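Local coordinates for protein cytochrome P450 monooxygenase (Rhodococcus sp. ECU0066, PDB 6KBH) that probably acts as a self-sufficient monooxygenase, passing electrons from an FMN and [2Fe-2S] reductase part to a P450 heme within one chain, at residues A[329-337]-A[348-358]; A[514-522]-A[544-552]. All coordinates share one frame; numbering follows the deposited sequence.

Contact 1. Residues A[329-337]-A[348-358]; sequences VAAWRRLVT and PAGAKLLIVNS. With HEM (protoporphyrin IX containing Fe), chain C.
Trp332 to Leu335 pair with Ile355 to Lys352 as antiparallel strands whose short axes come within 4.6 Å and run 151° apart, next to each other in the mixed sheet of the cytochrome P450 fold. Trp332 with Ile355 and Arg334 with Leu353 are the hydrogen-bonded pairs; Val336 N to Ala351 O and Gly350 N to Val336 O carry the ladder into the type II turn 348-351, where Gly350 takes a positive phi that a side chain would hinder. At the other end, Ser358 N, in the first turn of a helix, bonds Ala330 O at 3.1 Å.

Trp332 and Arg334 leave the same face, towards the heme. The chain of Arg334 bends at chi2 (-70°), which brings the flat guanidinium edge-on to the propionate: NH2 gives a nearly straight bond (172°) to heme O1A, though its modelled length is unusually short. NH1 is tied to Arg333 O at 3.0 Å, so the group is fixed against rotation by two acceptors. A leucine in its place removes both donors, and the heme propionate would probably lose its pairing positive charge and Arg333 O its side-chain partner. Trp332 lays an indole face under the heme methyl CMA, with NE1 3.7 Å from CAA at the root of the propionate. Arg137, His133 and His391 also hydrogen-bond the heme.

On the reverse face, the guanidinium of Arg333 is hydrogen-bonded to the backbone carbonyls of Ala99 and Glu101 and to the hydroxyl of Tyr75, while its CG lies against Leu354 CD1. Leu354 CD1 also meets the small Ala331, CB to CD1 3.6 Å. Branched and aliphatic residues suit the buried strands: back on the face of Trp332 and Arg334, Val336 CG2 rests against Leu353 CG at 3.6 Å.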
# COMPACT_ATOMS: atom_id res chain seq x y z
N VAL A 329 -17.21 -0.14 -4.74
CA VAL A 329 -17.75 -1.47 -4.93
C VAL A 329 -18.49 -1.84 -3.65
O VAL A 329 -17.88 -2.24 -2.66
CB VAL A 329 -16.66 -2.50 -5.27
CG1 VAL A 329 -17.25 -3.89 -5.37
CG2 VAL A 329 -15.98 -2.12 -6.57
N ALA A 330 -19.82 -1.69 -3.67
CA ALA A 330 -20.61 -2.08 -2.51
C ALA A 330 -20.66 -3.59 -2.36
O ALA A 330 -20.70 -4.10 -1.23
CB ALA A 330 -22.03 -1.51 -2.63
N ALA A 331 -20.64 -4.32 -3.47
CA ALA A 331 -20.70 -5.77 -3.43
C ALA A 331 -20.17 -6.31 -4.74
O ALA A 331 -20.09 -5.59 -5.74
CB ALA A 331 -22.13 -6.27 -3.17
N TRP A 332 -19.80 -7.59 -4.73
CA TRP A 332 -19.31 -8.27 -5.92
C TRP A 332 -19.97 -9.64 -5.99
O TRP A 332 -20.76 -10.01 -5.11
CB TRP A 332 -17.78 -8.36 -5.91
CG TRP A 332 -17.18 -8.45 -7.28
CD1 TRP A 332 -16.42 -9.46 -7.78
CD2 TRP A 332 -17.32 -7.48 -8.33
NE1 TRP A 332 -16.06 -9.18 -9.08
CE2 TRP A 332 -16.60 -7.98 -9.44
CE3 TRP A 332 -17.97 -6.25 -8.45
CZ2 TRP A 332 -16.52 -7.28 -10.65
CZ3 TRP A 332 -17.90 -5.56 -9.65
CH2 TRP A 332 -17.17 -6.08 -10.73
N ARG A 333 -19.65 -10.40 -7.03
CA ARG A 333 -20.44 -11.58 -7.36
C ARG A 333 -19.55 -12.75 -7.74
O ARG A 333 -18.54 -12.58 -8.42
CB ARG A 333 -21.43 -11.28 -8.49
CG ARG A 333 -22.46 -10.23 -8.11
CD ARG A 333 -23.44 -9.95 -9.23
NE ARG A 333 -22.81 -9.30 -10.37
CZ ARG A 333 -23.40 -9.18 -11.55
NH1 ARG A 333 -24.62 -9.67 -11.74
NH2 ARG A 333 -22.77 -8.58 -12.55
N ARG A 334 -19.95 -13.94 -7.29
CA ARG A 334 -19.30 -15.19 -7.64
C ARG A 334 -20.36 -16.25 -7.87
O ARG A 334 -21.46 -16.18 -7.33
CB ARG A 334 -18.32 -15.65 -6.54
CG ARG A 334 -17.02 -14.84 -6.49
CD ARG A 334 -16.14 -15.14 -7.70
NE ARG A 334 -14.86 -14.45 -7.63
CZ ARG A 334 -14.62 -13.25 -8.15
NH1 ARG A 334 -15.58 -12.60 -8.78
NH2 ARG A 334 -13.41 -12.71 -8.03
N LEU A 335 -20.02 -17.24 -8.70
CA LEU A 335 -20.92 -18.33 -9.04
C LEU A 335 -20.41 -19.60 -8.38
O LEU A 335 -19.31 -20.07 -8.69
CB LEU A 335 -21.02 -18.50 -10.55
CG LEU A 335 -21.75 -19.73 -11.09
CD1 LEU A 335 -23.21 -19.73 -10.66
CD2 LEU A 335 -21.64 -19.80 -12.61
N VAL A 336 -21.21 -20.16 -7.46
CA VAL A 336 -20.81 -21.38 -6.77
C VAL A 336 -20.80 -22.54 -7.75
O VAL A 336 -21.76 -22.74 -8.51
CB VAL A 336 -21.74 -21.65 -5.58
CG1 VAL A 336 -21.24 -22.83 -4.77
CG2 VAL A 336 -21.86 -20.41 -4.70
N THR A 337 -19.71 -23.31 -7.75
CA THR A 337 -19.52 -24.39 -8.72
C THR A 337 -19.80 -25.77 -8.15
O THR A 337 -19.89 -26.73 -8.92
CB THR A 337 -18.10 -24.35 -9.28
OG1 THR A 337 -17.17 -24.77 -8.27
CG2 THR A 337 -17.73 -22.94 -9.73
N PRO A 348 -25.92 -24.38 -2.58
CA PRO A 348 -25.86 -25.40 -3.63
C PRO A 348 -25.05 -24.95 -4.84
O PRO A 348 -24.74 -23.78 -5.03
CB PRO A 348 -27.34 -25.57 -4.01
CG PRO A 348 -27.91 -24.22 -3.80
CD PRO A 348 -27.18 -23.61 -2.62
N ALA A 349 -24.70 -25.94 -5.66
CA ALA A 349 -24.03 -25.66 -6.92
C ALA A 349 -24.97 -24.90 -7.85
O ALA A 349 -26.16 -25.22 -7.96
CB ALA A 349 -23.57 -26.95 -7.59
N GLY A 350 -24.43 -23.87 -8.51
CA GLY A 350 -25.22 -22.98 -9.32
C GLY A 350 -25.69 -21.74 -8.60
O GLY A 350 -26.11 -20.78 -9.25
N ALA A 351 -25.63 -21.72 -7.27
CA ALA A 351 -26.00 -20.54 -6.51
C ALA A 351 -25.09 -19.37 -6.87
O ALA A 351 -23.90 -19.55 -7.15
CB ALA A 351 -25.92 -20.81 -5.01
N LYS A 352 -25.66 -18.18 -6.87
CA LYS A 352 -24.95 -16.95 -7.18
C LYS A 352 -24.72 -16.18 -5.89
O LYS A 352 -25.65 -16.02 -5.09
CB LYS A 352 -25.72 -16.10 -8.19
CG LYS A 352 -25.96 -16.80 -9.53
CD LYS A 352 -26.72 -15.90 -10.49
CE LYS A 352 -26.97 -16.59 -11.82
NZ LYS A 352 -27.69 -15.69 -12.78
N LEU A 353 -23.49 -15.73 -5.67
CA LEU A 353 -23.12 -15.07 -4.43
C LEU A 353 -23.09 -13.56 -4.61
O LEU A 353 -22.59 -13.05 -5.61
CB LEU A 353 -21.75 -15.56 -3.95
CG LEU A 353 -21.71 -17.00 -3.44
CD1 LEU A 353 -20.39 -17.29 -2.72
CD2 LEU A 353 -22.90 -17.29 -2.53
N LEU A 354 -23.65 -12.85 -3.63
CA LEU A 354 -23.46 -11.41 -3.49
C LEU A 354 -22.57 -11.19 -2.27
O LEU A 354 -23.05 -11.24 -1.13
CB LEU A 354 -24.78 -10.67 -3.35
CG LEU A 354 -24.60 -9.16 -3.45
CD1 LEU A 354 -24.10 -8.79 -4.83
CD2 LEU A 354 -25.89 -8.42 -3.12
N ILE A 355 -21.29 -10.96 -2.50
CA ILE A 355 -20.31 -10.81 -1.43
C ILE A 355 -20.11 -9.32 -1.20
O ILE A 355 -19.55 -8.61 -2.04
CB ILE A 355 -19.01 -11.56 -1.75
CG1 ILE A 355 -18.39 -11.10 -3.07
CG2 ILE A 355 -19.28 -13.05 -1.82
CD1 ILE A 355 -17.30 -12.01 -3.59
N VAL A 356 -20.58 -8.83 -0.05
CA VAL A 356 -20.71 -7.39 0.18
C VAL A 356 -19.36 -6.89 0.69
O VAL A 356 -19.07 -6.92 1.88
CB VAL A 356 -21.86 -7.07 1.14
CG1 VAL A 356 -22.07 -5.57 1.23
CG2 VAL A 356 -23.14 -7.76 0.69
N ASN A 357 -18.53 -6.41 -0.25
CA ASN A 357 -17.26 -5.79 0.11
C ASN A 357 -17.46 -4.66 1.10
O ASN A 357 -16.66 -4.47 2.02
CB ASN A 357 -16.56 -5.26 -1.15
CG ASN A 357 -16.49 -6.28 -2.26
OD1 ASN A 357 -17.50 -6.63 -2.87
ND2 ASN A 357 -15.28 -6.74 -2.57
N SER A 358 -18.53 -3.88 0.91
CA SER A 358 -18.78 -2.74 1.79
C SER A 358 -19.04 -3.19 3.22
O SER A 358 -18.61 -2.54 4.17
CB SER A 358 -19.95 -1.91 1.26
OG SER A 358 -20.07 -0.69 1.97
CHA HEM C . -10.96 -6.50 -11.30
CHB HEM C . -12.48 -2.90 -8.10
CHC HEM C . -9.90 0.77 -10.91
CHD HEM C . -8.41 -2.83 -14.06
C1A HEM C . -11.50 -5.60 -10.27
C2A HEM C . -12.31 -6.33 -9.28
C3A HEM C . -12.73 -5.34 -8.39
C4A HEM C . -12.13 -4.09 -8.93
CMA HEM C . -13.59 -5.52 -7.18
CAA HEM C . -12.61 -7.80 -9.21
CBA HEM C . -11.86 -8.54 -8.15
CGA HEM C . -11.90 -10.03 -8.13
O1A HEM C . -12.86 -10.44 -8.83
O2A HEM C . -10.96 -10.47 -7.41
C1B HEM C . -11.95 -1.57 -8.54
C2B HEM C . -12.20 -0.24 -7.80
C3B HEM C . -11.38 0.90 -8.69
C4B HEM C . -10.76 0.14 -9.84
CMB HEM C . -13.00 -0.04 -6.57
CAB HEM C . -11.30 2.36 -8.43
CBB HEM C . -10.87 2.82 -7.08
C1C HEM C . -9.38 -0.18 -11.93
C2C HEM C . -8.59 0.54 -12.90
C3C HEM C . -8.17 -0.43 -13.78
C4C HEM C . -8.75 -1.65 -13.25
CMC HEM C . -8.29 2.00 -12.93
CAC HEM C . -7.30 -0.23 -14.98
CBC HEM C . -7.86 -0.32 -16.35
C1D HEM C . -9.05 -4.00 -13.44
C2D HEM C . -8.76 -5.26 -14.21
C3D HEM C . -9.56 -6.42 -13.34
C4D HEM C . -10.18 -5.65 -12.22
CMD HEM C . -7.94 -5.40 -15.44
CAD HEM C . -9.61 -7.88 -13.63
CBD HEM C . -8.40 -8.66 -13.23
CGD HEM C . -8.56 -10.13 -13.10
O1D HEM C . -9.78 -10.38 -13.00
O2D HEM C . -7.44 -10.70 -13.11
NA HEM C . -11.38 -4.22 -10.07
NB HEM C . -11.04 -1.36 -9.71
NC HEM C . -9.49 -1.54 -12.13
ND HEM C . -9.89 -4.12 -12.17
FE HEM C . -10.60 -2.69 -11.00

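Contact 2. Residues A[514-522]-A[544-552]. With FMN (flavin mononucleotide), chain B.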
# COMPACT_ATOMS: atom_id res chain seq x y z
N ASP A 514 12.86 10.29 6.42
CA ASP A 514 12.94 10.53 4.98
C ASP A 514 13.91 11.67 4.70
O ASP A 514 13.57 12.84 4.88
CB ASP A 514 11.56 10.86 4.41
CG ASP A 514 10.67 9.65 4.34
OD1 ASP A 514 11.11 8.56 4.76
OD2 ASP A 514 9.53 9.78 3.85
N CYS A 515 15.11 11.35 4.21
CA CYS A 515 16.10 12.37 3.89
C CYS A 515 15.94 12.78 2.43
O CYS A 515 16.66 12.33 1.54
CB CYS A 515 17.51 11.87 4.19
SG CYS A 515 17.66 11.08 5.80
N GLY A 516 14.96 13.65 2.20
CA GLY A 516 14.63 14.00 0.83
C GLY A 516 13.88 12.87 0.16
O GLY A 516 12.88 12.36 0.69
N ALA A 517 14.37 12.44 -1.00
CA ALA A 517 13.73 11.37 -1.75
C ALA A 517 14.10 9.98 -1.25
O ALA A 517 13.62 8.99 -1.82
CB ALA A 517 14.08 11.49 -3.24
N VAL A 518 14.92 9.86 -0.21
CA VAL A 518 15.30 8.57 0.35
C VAL A 518 15.02 8.57 1.85
O VAL A 518 14.82 9.61 2.48
CB VAL A 518 16.78 8.23 0.10
CG1 VAL A 518 16.97 7.67 -1.30
CG2 VAL A 518 17.66 9.46 0.31
N SER A 519 14.99 7.36 2.41
CA SER A 519 14.88 7.16 3.84
C SER A 519 16.15 6.51 4.36
O SER A 519 16.69 5.58 3.74
CB SER A 519 13.66 6.30 4.20
OG SER A 519 13.87 4.94 3.85
N ARG A 520 16.64 7.00 5.50
CA ARG A 520 17.77 6.40 6.20
C ARG A 520 17.39 6.26 7.67
O ARG A 520 16.47 6.93 8.15
CB ARG A 520 19.04 7.25 6.05
CG ARG A 520 19.44 7.57 4.62
CD ARG A 520 20.19 6.42 3.97
NE ARG A 520 20.74 6.79 2.67
CZ ARG A 520 20.20 6.45 1.51
NH1 ARG A 520 19.09 5.73 1.47
NH2 ARG A 520 20.78 6.84 0.37
N GLN A 521 18.11 5.40 8.37
CA GLN A 521 17.91 5.21 9.80
C GLN A 521 19.11 5.73 10.57
O GLN A 521 20.26 5.55 10.15
CB GLN A 521 17.67 3.74 10.16
CG GLN A 521 16.69 3.03 9.26
CD GLN A 521 17.36 1.95 8.44
OE1 GLN A 521 17.77 0.92 8.98
NE2 GLN A 521 17.49 2.18 7.14
N TYR A 522 18.84 6.35 11.72
CA TYR A 522 19.88 6.89 12.59
C TYR A 522 19.50 6.61 14.04
O TYR A 522 18.38 6.92 14.45
CB TYR A 522 20.07 8.39 12.35
CG TYR A 522 20.39 8.74 10.91
CD1 TYR A 522 21.52 8.22 10.30
CD2 TYR A 522 19.57 9.56 10.14
CE1 TYR A 522 21.84 8.50 9.00
CE2 TYR A 522 19.89 9.85 8.81
CZ TYR A 522 21.04 9.31 8.25
OH TYR A 522 21.42 9.55 6.95
N SER A 544 28.69 9.80 -0.16
CA SER A 544 27.29 9.83 0.24
C SER A 544 26.40 9.61 -0.98
O SER A 544 26.44 10.40 -1.93
CB SER A 544 26.94 11.16 0.91
OG SER A 544 25.57 11.21 1.25
N ARG A 545 25.58 8.56 -0.93
CA ARG A 545 24.62 8.29 -1.99
C ARG A 545 23.46 9.29 -2.00
O ARG A 545 22.58 9.18 -2.85
CB ARG A 545 24.08 6.86 -1.87
CG ARG A 545 23.91 6.40 -0.43
CD ARG A 545 24.22 4.92 -0.20
NE ARG A 545 23.69 4.51 1.10
CZ ARG A 545 23.75 3.27 1.60
NH1 ARG A 545 24.34 2.29 0.92
NH2 ARG A 545 23.22 3.03 2.79
N GLY A 546 23.44 10.25 -1.08
CA GLY A 546 22.48 11.34 -1.15
C GLY A 546 21.75 11.66 0.14
O GLY A 546 21.34 12.80 0.36
N GLY A 547 21.58 10.66 1.00
CA GLY A 547 20.83 10.87 2.23
C GLY A 547 21.57 11.74 3.23
O GLY A 547 21.01 12.69 3.78
N SER A 548 22.84 11.42 3.48
CA SER A 548 23.61 12.20 4.44
C SER A 548 23.88 13.61 3.93
O SER A 548 23.87 14.56 4.71
CB SER A 548 24.93 11.49 4.77
OG SER A 548 25.93 11.81 3.83
N ARG A 549 24.13 13.76 2.62
CA ARG A 549 24.31 15.09 2.07
C ARG A 549 23.09 15.96 2.30
O ARG A 549 23.20 17.10 2.79
CB ARG A 549 24.62 15.01 0.57
CG ARG A 549 25.87 15.79 0.16
CD ARG A 549 26.13 15.64 -1.33
NE ARG A 549 24.91 15.92 -2.09
CZ ARG A 549 24.30 15.02 -2.84
NH1 ARG A 549 24.80 13.79 -2.93
NH2 ARG A 549 23.19 15.33 -3.50
N TRP A 550 21.91 15.44 1.96
CA TRP A 550 20.69 16.23 2.06
C TRP A 550 20.51 16.84 3.45
O TRP A 550 20.14 18.01 3.58
CB TRP A 550 19.46 15.39 1.70
CG TRP A 550 18.24 16.24 1.73
CD1 TRP A 550 17.75 17.01 0.71
CD2 TRP A 550 17.37 16.47 2.85
NE1 TRP A 550 16.63 17.68 1.12
CE2 TRP A 550 16.38 17.37 2.43
CE3 TRP A 550 17.34 15.99 4.16
CZ2 TRP A 550 15.36 17.80 3.27
CZ3 TRP A 550 16.33 16.42 5.00
CH2 TRP A 550 15.35 17.32 4.55
N ILE A 551 20.77 16.05 4.49
CA ILE A 551 20.59 16.55 5.85
C ILE A 551 21.53 17.72 6.13
O ILE A 551 21.14 18.72 6.75
CB ILE A 551 20.78 15.42 6.87
CG1 ILE A 551 19.70 14.36 6.71
CG2 ILE A 551 20.74 15.98 8.27
CD1 ILE A 551 19.98 13.10 7.49
N HIS A 552 22.78 17.60 5.69
CA HIS A 552 23.76 18.66 5.92
C HIS A 552 23.55 19.85 5.00
O HIS A 552 23.83 20.99 5.40
CB HIS A 552 25.17 18.11 5.74
CG HIS A 552 25.53 17.01 6.69
ND1 HIS A 552 26.62 17.07 7.52
CD2 HIS A 552 24.93 15.83 6.94
CE1 HIS A 552 26.68 15.97 8.25
NE2 HIS A 552 25.67 15.20 7.91
N1 FMN B . 22.02 2.54 9.47
C2 FMN B . 21.27 1.50 9.87
O2 FMN B . 20.99 0.59 9.02
N3 FMN B . 20.82 1.37 11.12
C4 FMN B . 21.12 2.33 12.02
O4 FMN B . 20.67 2.23 13.30
C4A FMN B . 21.89 3.42 11.64
N5 FMN B . 22.18 4.37 12.55
C5A FMN B . 22.92 5.42 12.17
C6 FMN B . 23.21 6.37 13.13
C7 FMN B . 23.96 7.47 12.80
C7M FMN B . 24.20 8.46 13.96
C8 FMN B . 24.46 7.63 11.50
C8M FMN B . 25.29 8.83 11.08
C9 FMN B . 24.19 6.66 10.54
C9A FMN B . 23.40 5.55 10.86
N10 FMN B . 23.11 4.59 9.95
C10 FMN B . 22.35 3.53 10.33
C1' FMN B . 23.57 4.69 8.53
C2' FMN B . 22.62 5.50 7.68
O2' FMN B . 21.40 4.90 7.49
C3' FMN B . 23.22 5.80 6.34
O3' FMN B . 23.63 4.66 5.62
C4' FMN B . 24.39 6.80 6.47
O4' FMN B . 24.25 7.91 7.27
C5' FMN B . 24.76 7.44 5.09
O5' FMN B . 23.66 7.83 4.23
P FMN B . 23.96 8.11 2.72
O1P FMN B . 22.71 7.93 1.90
O2P FMN B . 24.44 9.51 2.52
O3P FMN B . 25.03 7.15 2.28
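Cys515, Gly516 and Tyr522 meet the helix beginning at Gly547 through apolar packing, the strand 518-522 and the helix lying almost at right angles (89°). Ile551 CD1 has two partners: it touches Cys515 SG at 3.5 Å and Tyr522 CE2. The indole of Trp550, swung out with CG anti to the backbone N (chi1 -177°), lies flat against the turn after Cys515. Gly516 CA sits over its five-membered ring, 4.1 Å from the centroid, a CH-pi contact, and a side chain there would crowd the indole.

The polar contacts between the two segments run through the FMN phosphate. Arg520 directs NE and NH2 at O1P, NH2 at 2.7 Å, its guanidinium edge turned to the phosphate. Gly547 N reaches the same O1P at 3.1 Å, and Ser548 N grips O2P at 2.7 Å in a fairly straight bond. Ser544 OG also bonds O2P, though this bond and that of Arg520 NE to O1P are modelled too short to be relied on. The amides of Gly547 and Ser548 are at the start of the helix, after the N-cap Gly546, where the helix dipole would probably help to stabilise the anion. Glycine suits position 547, since a CB would probably crowd Arg520 NE.

Arg545 crosses Arg520 with its NE over one face of the Arg520 guanidinium, the planes 73° apart; the nearby phosphate probably offsets the closeness of the two cations, and Arg545 NH1 has its salt bridge with Glu737. Along the ribityl chain, Gln521 O accepts a bond from FMN O2' at 3.0 Å, and Tyr522 OH pairs weakly with O4'.

The sequence Arg520-Gln521-Tyr522-Ser523 matches the Arg-x-Tyr-Ser flavin motif of the ferredoxin reductase family, here at the edge of the antiparallel barrel, with the helix N-terminus as phosphate site.

Overall arrangement
The two contacts serve two cofactors on opposite sides of the chain's centre: contact 1 borders the heme in the P450 part, contact 2 holds the phosphate and ribityl chain of FMN in the flavin-binding part. Their centres are 49 Å apart and their nearest atoms about 30 Å, so neither touches the other, and contact 1 is complete in the sequence before the first residue of contact 2. The iron-sulfur cluster lies about 10 Å from the side chain of Arg520, close to contact 2. This is consistent with electrons leaving FMN through the cluster for the heme. Both contacts present arginine to an anion, a carboxylate in one and a phosphate in the other.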